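Putative fusidic acid resistance protein (Staphylococcus aureus, PDB 2YB5) confers resistance to the antibiotic fusidic acid, probably by binding elongation factor G and helping to clear the drug-stalled factor from the ribosome. Local coordinates at residues A[4-15]-A[45-54]. Residues are numbered along the deposited sequence; the frame is centred on the assembly and turned at random.
Sequences MNKIEVYKFVKV and INDIFKEKDI
I48 and V15 meet where two neighbouring helices of the N-terminal helical bundle, a region of the elongation factor G-binding family, pack nearly antiparallel. The axes of the segments 9-15 and 45-50 of these helices run at 159° in their N-to-C directions and come within 10.1 Å. Apolar contacts do most of the work. I48 is directed toward the 4-15 segment: its CD1 presses on V15 CG2 at 3.5 Å, tighter than usual for two carbons, while its CG2, anti to the backbone N, lies against K11 CB at 3.9 Å. The other branch of V15, CG1, touches I45 CG2. V15 CG2 also reaches F49 CE2, and I7 CD1 comes to CZ of the same ring at 4.0 Å, so the ring meets a residue of the helix and one of the loop that leads into it, both obliquely. I54 CD1 lies at the ring edge, in plane, and comes to 3.1 Å from N5 O. L80 and L77 of helix 70-80 close in on F49 and V15 respectively.

At the end of helix 35-50 the polar bonds are made within 45-54 itself, where a Schellman motif finishes the helix, with D53 at positive phi as the C-prime residue; F49 O accepts from K52 N and I54 N on opposite faces of its carbonyl plane. K52 bends at chi2 (-77°), so that CG, CD and CE pass over K6 O, the nearest being CD at 3.5 Å, and its NZ forms a salt bridge with E51 OE2. The other carboxylate oxygen, E51 OE1, faces K11 NZ across the contact, too far for a salt bridge at 4.2 Å.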
ATOM      1  N   MET A   4      -1.476  -0.073  17.986  1.00 50.11           N
ATOM      2  CA  MET A   4      -1.247   0.658  19.270  1.00 49.75           C
ATOM      3  C   MET A   4       0.234   1.023  19.413  1.00 47.99           C
ATOM      4  O   MET A   4       0.577   2.205  19.557  1.00 48.54           O
ATOM      5  CB  MET A   4      -1.748  -0.160  20.479  1.00 50.64           C
ATOM      6  CG  MET A   4      -1.741  -1.684  20.320  1.00 52.96           C
ATOM      7  SD  MET A   4      -0.109  -2.467  20.424  1.00 60.15           S
ATOM      8  CE  MET A   4      -0.577  -4.090  21.057  1.00 58.18           C
ATOM      9  N   ASN A   5       1.097   0.010  19.376  1.00 91.06           N
ATOM     10  CA  ASN A   5       2.544   0.209  19.289  1.00 88.32           C
ATOM     11  C   ASN A   5       3.040  -0.363  17.950  1.00 82.15           C
ATOM     12  O   ASN A   5       4.139  -0.905  17.861  1.00 82.50           O
ATOM     13  CB  ASN A   5       3.239  -0.460  20.484  1.00 92.59           C
ATOM     14  CG  ASN A   5       4.567   0.197  20.857  1.00 94.61           C
ATOM     15  OD1 ASN A   5       4.732   1.422  20.781  1.00 94.98           O
ATOM     16  ND2 ASN A   5       5.518  -0.625  21.298  1.00 97.73           N
ATOM     17  N   LYS A   6       2.215  -0.238  16.913  1.00 76.11           N
ATOM     18  CA  LYS A   6       2.586  -0.665  15.560  1.00 70.72           C
ATOM     19  C   LYS A   6       1.952   0.225  14.493  1.00 65.70           C
ATOM     20  O   LYS A   6       1.043   0.998  14.779  1.00 65.85           O
ATOM     21  CB  LYS A   6       2.237  -2.140  15.317  1.00 70.74           C
ATOM     22  CG  LYS A   6       1.122  -2.696  16.154  1.00 73.09           C
ATOM     23  CD  LYS A   6       0.823  -4.133  15.748  1.00 74.32           C
ATOM     24  CE  LYS A   6       1.916  -5.113  16.192  1.00 76.87           C
ATOM     25  NZ  LYS A   6       1.486  -6.523  15.935  1.00 77.07           N
ATOM     26  N   ILE A   7       2.443   0.108  13.265  1.00 60.74           N
ATOM     27  CA  ILE A   7       2.066   1.027  12.187  1.00 56.96           C
ATOM     28  C   ILE A   7       1.356   0.310  11.053  1.00 53.96           C
ATOM     29  O   ILE A   7       1.470  -0.902  10.900  1.00 53.54           O
ATOM     30  CB  ILE A   7       3.304   1.778  11.608  1.00 55.57           C
ATOM     31  CG1 ILE A   7       4.350   0.795  11.066  1.00 54.71           C
ATOM     32  CG2 ILE A   7       3.920   2.676  12.671  1.00 57.48           C
ATOM     33  CD1 ILE A   7       5.299   1.409  10.070  1.00 53.50           C
ATOM     34  N   GLU A   8       0.642   1.079  10.239  1.00 51.59           N
ATOM     35  CA  GLU A   8      -0.056   0.520   9.086  1.00 49.30           C
ATOM     36  C   GLU A   8       0.933   0.132   7.988  1.00 46.31           C
ATOM     37  O   GLU A   8       2.039   0.675   7.906  1.00 45.40           O
ATOM     38  CB  GLU A   8      -1.089   1.516   8.562  1.00 50.12           C
ATOM     39  CG  GLU A   8      -2.149   1.922   9.597  1.00 54.11           C
ATOM     40  CD  GLU A   8      -2.928   0.741  10.158  1.00 57.84           C
ATOM     41  OE1 GLU A   8      -3.195  -0.226   9.405  1.00 58.91           O
ATOM     42  OE2 GLU A   8      -3.285   0.782  11.356  1.00 62.66           O
ATOM     43  N   VAL A   9       0.543  -0.842   7.177  1.00 44.28           N
ATOM     44  CA  VAL A   9       1.345  -1.291   6.038  1.00 42.51           C
ATOM     45  C   VAL A   9       1.709  -0.124   5.105  1.00 41.31           C
ATOM     46  O   VAL A   9       2.854  -0.018   4.646  1.00 39.75           O
ATOM     47  CB  VAL A   9       0.594  -2.402   5.235  1.00 42.52           C
ATOM     48  CG1 VAL A   9       1.224  -2.626   3.875  1.00 41.28           C
ATOM     49  CG2 VAL A   9       0.561  -3.711   6.032  1.00 43.43           C
ATOM     50  N   TYR A  10       0.742   0.747   4.818  1.00 41.16           N
ATOM     51  CA  TYR A  10       1.022   1.910   3.957  1.00 41.69           C
ATOM     52  C   TYR A  10       2.055   2.893   4.563  1.00 41.37           C
ATOM     53  O   TYR A  10       2.831   3.491   3.833  1.00 40.99           O
ATOM     54  CB  TYR A  10      -0.261   2.627   3.540  1.00 42.46           C
ATOM     55  CG  TYR A  10      -1.055   3.272   4.646  1.00 45.01           C
ATOM     56  CD1 TYR A  10      -0.791   4.579   5.056  1.00 46.85           C
ATOM     57  CD2 TYR A  10      -2.109   2.596   5.251  1.00 48.00           C
ATOM     58  CE1 TYR A  10      -1.537   5.183   6.060  1.00 48.85           C
ATOM     59  CE2 TYR A  10      -2.855   3.187   6.252  1.00 50.26           C
ATOM     60  CZ  TYR A  10      -2.569   4.476   6.650  1.00 51.48           C
ATOM     61  OH  TYR A  10      -3.325   5.051   7.642  1.00 56.43           O
ATOM     62  N   LYS A  11       2.087   3.022   5.890  1.00 41.87           N
ATOM     63  CA  LYS A  11       3.116   3.835   6.558  1.00 42.35           C
ATOM     64  C   LYS A  11       4.495   3.216   6.417  1.00 42.30           C
ATOM     65  O   LYS A  11       5.487   3.942   6.294  1.00 42.06           O
ATOM     66  CB  LYS A  11       2.803   4.062   8.043  1.00 43.23           C
ATOM     67  CG  LYS A  11       1.615   4.991   8.297  1.00 45.46           C
ATOM     68  CD  LYS A  11       1.990   6.455   8.080  1.00 47.16           C
ATOM     69  CE  LYS A  11       0.812   7.409   8.287  1.00 50.30           C
ATOM     70  NZ  LYS A  11       1.263   8.850   8.239  1.00 53.63           N
ATOM     71  N   PHE A  12       4.563   1.888   6.427  1.00 42.34           N
ATOM     72  CA  PHE A  12       5.827   1.205   6.204  1.00 43.39           C
ATOM     73  C   PHE A  12       6.345   1.429   4.781  1.00 43.22           C
ATOM     74  O   PHE A  12       7.548   1.550   4.565  1.00 43.85           O
ATOM     75  CB  PHE A  12       5.713  -0.296   6.499  1.00 44.35           C
ATOM     76  CG  PHE A  12       6.996  -1.047   6.255  1.00 47.26           C
ATOM     77  CD1 PHE A  12       7.959  -1.134   7.246  1.00 49.99           C
ATOM     78  CD2 PHE A  12       7.249  -1.641   5.023  1.00 49.15           C
ATOM     79  CE1 PHE A  12       9.151  -1.823   7.027  1.00 52.96           C
ATOM     80  CE2 PHE A  12       8.447  -2.314   4.791  1.00 52.59           C
ATOM     81  CZ  PHE A  12       9.395  -2.409   5.796  1.00 53.32           C
ATOM     82  N   VAL A  13       5.434   1.483   3.818  1.00 43.26           N
ATOM     83  CA  VAL A  13       5.809   1.747   2.438  1.00 43.87           C
ATOM     84  C   VAL A  13       6.389   3.148   2.337  1.00 44.31           C
ATOM     85  O   VAL A  13       7.416   3.355   1.676  1.00 45.15           O
ATOM     86  CB  VAL A  13       4.623   1.556   1.481  1.00 44.06           C
ATOM     87  CG1 VAL A  13       5.002   1.949   0.061  1.00 44.40           C
ATOM     88  CG2 VAL A  13       4.163   0.100   1.527  1.00 43.72           C
ATOM     89  N   LYS A  14       5.770   4.095   3.043  1.00 44.08           N
ATOM     90  CA  LYS A  14       6.287   5.470   3.091  1.00 44.29           C
ATOM     91  C   LYS A  14       7.679   5.511   3.754  1.00 44.30           C
ATOM     92  O   LYS A  14       8.596   6.101   3.188  1.00 44.54           O
ATOM     93  CB  LYS A  14       5.302   6.404   3.804  1.00 44.19           C
ATOM     94  CG  LYS A  14       5.701   7.866   3.826  1.00 44.50           C
ATOM     95  CD  LYS A  14       5.562   8.514   2.469  1.00 46.95           C
ATOM     96  CE  LYS A  14       6.042   9.948   2.523  1.00 49.14           C
ATOM     97  NZ  LYS A  14       5.877  10.676   1.229  1.00 51.73           N
ATOM     98  N   VAL A  15       7.836   4.881   4.926  1.00 44.56           N
ATOM     99  CA  VAL A  15       9.145   4.819   5.598  1.00 45.72           C
ATOM    100  C   VAL A  15      10.232   4.331   4.623  1.00 46.72           C
ATOM    101  O   VAL A  15      11.317   4.910   4.543  1.00 47.89           O
ATOM    102  CB  VAL A  15       9.146   3.917   6.870  1.00 46.82           C
ATOM    103  CG1 VAL A  15      10.564   3.679   7.359  1.00 47.13           C
ATOM    104  CG2 VAL A  15       8.318   4.531   8.006  1.00 47.36           C
ATOM    105  N   ILE A  45      10.561  10.015   8.939  1.00 46.76           N
ATOM    106  CA  ILE A  45      10.574   8.614   9.352  1.00 47.28           C
ATOM    107  C   ILE A  45      10.209   8.482  10.827  1.00 49.21           C
ATOM    108  O   ILE A  45       9.372   7.647  11.196  1.00 49.51           O
ATOM    109  CB  ILE A  45      11.947   7.962   9.103  1.00 48.15           C
ATOM    110  CG1 ILE A  45      12.218   7.890   7.598  1.00 46.84           C
ATOM    111  CG2 ILE A  45      12.017   6.561   9.746  1.00 49.01           C
ATOM    112  CD1 ILE A  45      13.604   7.457   7.230  1.00 45.99           C
ATOM    113  N   ASN A  46      10.842   9.311  11.653  1.00 51.00           N
ATOM    114  CA  ASN A  46      10.639   9.311  13.105  1.00 53.63           C
ATOM    115  C   ASN A  46       9.213   9.646  13.504  1.00 54.40           C
ATOM    116  O   ASN A  46       8.647   9.005  14.395  1.00 56.52           O
ATOM    117  CB  ASN A  46      11.595  10.313  13.773  1.00 55.30           C
ATOM    118  CG  ASN A  46      11.583  10.222  15.296  1.00 58.39           C
ATOM    119  OD1 ASN A  46      11.773   9.151  15.869  1.00 57.59           O
ATOM    120  ND2 ASN A  46      11.382  11.357  15.953  1.00 61.03           N
ATOM    121  N   ASP A  47       8.636  10.651  12.854  1.00 54.07           N
ATOM    122  CA  ASP A  47       7.264  11.056  13.146  1.00 55.63           C
ATOM    123  C   ASP A  47       6.267   9.914  12.901  1.00 55.29           C
ATOM    124  O   ASP A  47       5.331   9.736  13.679  1.00 57.19           O
ATOM    125  CB  ASP A  47       6.885  12.318  12.350  1.00 55.18           C
ATOM    126  CG  ASP A  47       7.561  13.577  12.887  1.00 57.60           C
ATOM    127  OD1 ASP A  47       8.054  13.565  14.043  1.00 60.32           O
ATOM    128  OD2 ASP A  47       7.608  14.587  12.150  1.00 59.07           O
ATOM    129  N   ILE A  48       6.487   9.128  11.846  1.00 53.72           N
ATOM    130  CA  ILE A  48       5.647   7.958  11.556  1.00 53.31           C
ATOM    131  C   ILE A  48       5.589   7.005  12.760  1.00 55.83           C
ATOM    132  O   ILE A  48       4.564   6.366  13.000  1.00 56.35           O
ATOM    133  CB  ILE A  48       6.139   7.198  10.304  1.00 51.27           C
ATOM    134  CG1 ILE A  48       5.825   8.000   9.035  1.00 49.42           C
ATOM    135  CG2 ILE A  48       5.509   5.818  10.213  1.00 49.43           C
ATOM    136  CD1 ILE A  48       6.455   7.432   7.793  1.00 47.40           C
ATOM    137  N   PHE A  49       6.683   6.933  13.518  1.00 58.00           N
ATOM    138  CA  PHE A  49       6.733   6.106  14.726  1.00 60.84           C
ATOM    139  C   PHE A  49       6.359   6.871  16.000  1.00 64.74           C
ATOM    140  O   PHE A  49       5.812   6.274  16.925  1.00 67.15           O
ATOM    141  CB  PHE A  49       8.105   5.442  14.858  1.00 61.11           C
ATOM    142  CG  PHE A  49       8.348   4.375  13.825  1.00 58.33           C
ATOM    143  CD1 PHE A  49       7.832   3.087  13.997  1.00 58.11           C
ATOM    144  CD2 PHE A  49       9.053   4.657  12.666  1.00 54.79           C
ATOM    145  CE1 PHE A  49       8.049   2.097  13.048  1.00 55.37           C
ATOM    146  CE2 PHE A  49       9.275   3.678  11.710  1.00 52.96           C
ATOM    147  CZ  PHE A  49       8.769   2.394  11.900  1.00 54.39           C
ATOM    148  N   LYS A  50       6.622   8.179  16.052  1.00 66.45           N
ATOM    149  CA  LYS A  50       6.237   8.983  17.230  1.00 70.68           C
ATOM    150  C   LYS A  50       4.724   8.971  17.432  1.00 72.78           C
ATOM    151  O   LYS A  50       4.244   8.796  18.552  1.00 75.98           O
ATOM    152  CB  LYS A  50       6.718  10.437  17.130  1.00 70.78           C
ATOM    153  CG  LYS A  50       8.189  10.652  17.478  1.00 71.34           C
ATOM    154  CD  LYS A  50       8.408  11.905  18.338  1.00 73.67           C
ATOM    155  CE  LYS A  50       7.924  13.183  17.654  1.00 72.62           C
ATOM    156  NZ  LYS A  50       8.441  14.418  18.326  1.00 75.03           N
ATOM    157  N   GLU A  51       3.984   9.155  16.341  1.00 71.74           N
ATOM    158  CA  GLU A  51       2.515   9.058  16.352  1.00 73.72           C
ATOM    159  C   GLU A  51       2.006   7.831  17.138  1.00 75.95           C
ATOM    160  O   GLU A  51       0.983   7.914  17.821  1.00 78.88           O
ATOM    161  CB  GLU A  51       1.991   9.027  14.907  1.00 70.99           C
ATOM    162  CG  GLU A  51       0.468   9.125  14.746  1.00 73.15           C
ATOM    163  CD  GLU A  51       0.002   8.791  13.325  1.00 71.48           C
ATOM    164  OE1 GLU A  51       0.795   8.977  12.371  1.00 69.96           O
ATOM    165  OE2 GLU A  51      -1.153   8.336  13.166  1.00 71.94           O
ATOM    166  N   LYS A  52       2.728   6.711  17.047  1.00 75.28           N
ATOM    167  CA  LYS A  52       2.321   5.449  17.669  1.00 77.14           C
ATOM    168  C   LYS A  52       3.192   5.041  18.872  1.00 80.31           C
ATOM    169  O   LYS A  52       3.167   3.885  19.293  1.00 81.32           O
ATOM    170  CB  LYS A  52       2.331   4.334  16.616  1.00 74.30           C
ATOM    171  CG  LYS A  52       1.302   4.504  15.506  1.00 72.65           C
ATOM    172  CD  LYS A  52      -0.103   4.134  15.976  1.00 75.16           C
ATOM    173  CE  LYS A  52      -1.110   4.153  14.827  1.00 73.92           C
ATOM    174  NZ  LYS A  52      -1.390   5.534  14.351  1.00 74.26           N
ATOM    175  N   ASP A  53       3.956   5.989  19.419  1.00 82.23           N
ATOM    176  CA  ASP A  53       4.771   5.768  20.627  1.00 85.99           C
ATOM    177  C   ASP A  53       5.786   4.618  20.524  1.00 85.44           C
ATOM    178  O   ASP A  53       6.062   3.942  21.516  1.00 89.15           O
ATOM    179  CB  ASP A  53       3.865   5.545  21.848  1.00 90.64           C
ATOM    180  CG  ASP A  53       2.900   6.692  22.076  1.00 92.89           C
ATOM    181  OD1 ASP A  53       3.372   7.823  22.320  1.00 94.06           O
ATOM    182  OD2 ASP A  53       1.671   6.459  22.014  1.00 94.52           O
ATOM    183  N   ILE A  54       6.342   4.397  19.335  1.00 81.48           N
ATOM    184  CA  ILE A  54       7.362   3.361  19.145  1.00 81.24           C
ATOM    185  C   ILE A  54       8.730   4.018  19.173  1.00 81.57           C
ATOM    186  O   ILE A  54       8.933   5.068  18.562  1.00 79.27           O
ATOM    187  CB  ILE A  54       7.197   2.607  17.804  1.00 77.63           C
ATOM    188  CG1 ILE A  54       5.793   2.010  17.676  1.00 76.92           C
ATOM    189  CG2 ILE A  54       8.251   1.510  17.680  1.00 77.98           C
ATOM    190  CD1 ILE A  54       5.532   1.351  16.330  1.00 73.46           C
TER